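Local coordinates for iron uptake protein A2 (PDB 2VOZ) that binds ferric iron in the periplasm and probably hands it to an ABC transporter for import into the cell, at residues E66-I71 and A88-R93. Sequence-based numbering, arbitrary orientation.
Sequences ELIERI and AGMLWR
I68 is the one residue of 66-71 that touches 88-93, with its CD1 methyl set against the side of helix 88-96. CD1 lies 3.8 Å from the backbone O of M90 and 3.8 Å from CB of R93, one turn further along, so a single methyl rests on backbone and side-chain root together. The third touch comes from M90, whose CE methyl meets the same CD1 at 3.9 Å. CG1 of I68 stands anti to its own carbonyl carbon (chi1 -67°) and the chain runs on extended, which carries CD1 to the neighbouring helix; M90, bent at both chi2 and chi3, brings its CE methyl round to the isoleucine. In this periplasmic solute-binding fold, helix 64-74 packs on the parallel strands 35-40, 56-61 and 82-86, with L67 and I71 on L83, and helix 88-96 on 82-86, the strand that leads into it, with M90 and L91 on T85. M90 is also about 7 Å, side chain to side chain, from the iron ligand Y169. R93 gives the contact its CB and then leads away, its side chain crossing that of I68 at about a right angle. Its guanidinium is held by a hydrogen bond from NE to Q333 and a salt bridge from NH2 to E65. E66, E69 and R70 form salt bridges to R210, R199 and D235 of a second subunit.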
# COMPACT_ATOMS: atom_id res chain seq x y z
N GLU B 66 5.21 17.95 -13.25
CA GLU B 66 6.55 17.43 -12.98
C GLU B 66 7.08 16.52 -14.09
O GLU B 66 8.27 16.57 -14.42
CB GLU B 66 6.61 16.67 -11.65
CG GLU B 66 6.42 17.56 -10.40
CD GLU B 66 6.39 16.69 -9.14
OE1 GLU B 66 7.49 16.35 -8.65
OE2 GLU B 66 5.26 16.33 -8.69
N LEU B 67 6.22 15.66 -14.61
CA LEU B 67 6.63 14.77 -15.70
C LEU B 67 6.99 15.58 -16.92
O LEU B 67 7.99 15.30 -17.60
CB LEU B 67 5.50 13.80 -16.02
CG LEU B 67 5.23 12.72 -14.99
CD1 LEU B 67 3.98 11.96 -15.45
CD2 LEU B 67 6.44 11.77 -14.87
N ILE B 68 6.20 16.61 -17.22
CA ILE B 68 6.51 17.43 -18.39
C ILE B 68 7.91 18.04 -18.21
O ILE B 68 8.75 18.03 -19.11
CB ILE B 68 5.43 18.54 -18.61
CG1 ILE B 68 4.10 17.85 -19.01
CG2 ILE B 68 5.92 19.56 -19.66
CD1 ILE B 68 2.85 18.80 -19.00
N GLU B 69 8.17 18.56 -17.02
CA GLU B 69 9.46 19.18 -16.72
C GLU B 69 10.61 18.18 -16.70
O GLU B 69 11.74 18.50 -17.10
CB GLU B 69 9.37 19.88 -15.38
CG GLU B 69 8.39 21.05 -15.48
CD GLU B 69 8.19 21.73 -14.18
OE1 GLU B 69 8.80 21.30 -13.17
OE2 GLU B 69 7.42 22.71 -14.17
N ARG B 70 10.33 16.97 -16.24
CA ARG B 70 11.36 15.93 -16.24
C ARG B 70 11.74 15.66 -17.68
O ARG B 70 12.93 15.55 -17.98
CB ARG B 70 10.88 14.67 -15.56
CG ARG B 70 11.84 13.51 -15.75
CD ARG B 70 11.41 12.31 -14.94
NE ARG B 70 12.15 11.12 -15.33
CZ ARG B 70 12.36 10.07 -14.56
NH1 ARG B 70 11.91 10.04 -13.31
NH2 ARG B 70 13.04 9.05 -15.04
N ILE B 71 10.75 15.47 -18.54
CA ILE B 71 11.05 15.17 -19.96
C ILE B 71 11.81 16.32 -20.64
O ILE B 71 12.77 16.10 -21.36
CB ILE B 71 9.75 14.81 -20.74
CG1 ILE B 71 9.10 13.54 -20.15
CG2 ILE B 71 10.05 14.65 -22.24
CD1 ILE B 71 7.60 13.43 -20.53
N ALA B 88 -7.23 17.08 -21.10
CA ALA B 88 -6.74 17.57 -22.41
C ALA B 88 -5.88 18.82 -22.22
O ALA B 88 -5.03 19.14 -23.07
CB ALA B 88 -7.89 17.86 -23.39
N GLY B 89 -6.12 19.54 -21.13
CA GLY B 89 -5.32 20.78 -20.85
C GLY B 89 -3.86 20.42 -20.48
O GLY B 89 -2.93 21.21 -20.72
N MET B 90 -3.67 19.26 -19.86
CA MET B 90 -2.32 18.78 -19.55
C MET B 90 -1.63 18.19 -20.75
O MET B 90 -0.44 18.41 -20.94
CB MET B 90 -2.27 17.82 -18.34
CG MET B 90 -2.73 18.45 -17.01
SD MET B 90 -1.88 20.05 -16.60
CE MET B 90 -0.18 19.57 -16.60
N LEU B 91 -2.36 17.44 -21.56
CA LEU B 91 -1.82 16.99 -22.84
C LEU B 91 -1.38 18.18 -23.68
O LEU B 91 -0.33 18.15 -24.32
CB LEU B 91 -2.84 16.14 -23.58
CG LEU B 91 -3.02 14.81 -22.83
CD1 LEU B 91 -4.36 14.12 -23.28
CD2 LEU B 91 -1.79 13.90 -23.02
N TRP B 92 -2.17 19.25 -23.65
CA TRP B 92 -1.83 20.44 -24.41
C TRP B 92 -0.52 21.07 -23.86
O TRP B 92 0.32 21.51 -24.64
CB TRP B 92 -3.00 21.44 -24.36
CG TRP B 92 -2.68 22.82 -24.94
CD1 TRP B 92 -2.80 23.18 -26.25
CD2 TRP B 92 -2.24 23.98 -24.23
NE1 TRP B 92 -2.45 24.50 -26.41
CE2 TRP B 92 -2.10 25.02 -25.19
CE3 TRP B 92 -1.90 24.25 -22.89
CZ2 TRP B 92 -1.67 26.29 -24.87
CZ3 TRP B 92 -1.47 25.53 -22.56
CH2 TRP B 92 -1.37 26.54 -23.55
N ARG B 93 -0.33 21.13 -22.55
CA ARG B 93 0.93 21.67 -22.03
C ARG B 93 2.13 20.86 -22.50
O ARG B 93 3.18 21.43 -22.83
CB ARG B 93 0.94 21.77 -20.52
CG ARG B 93 -0.07 22.77 -20.02
CD ARG B 93 0.11 22.99 -18.51
NE ARG B 93 -1.02 23.77 -18.01
CZ ARG B 93 -1.33 23.90 -16.72
NH1 ARG B 93 -2.39 24.64 -16.39
NH2 ARG B 93 -0.59 23.32 -15.78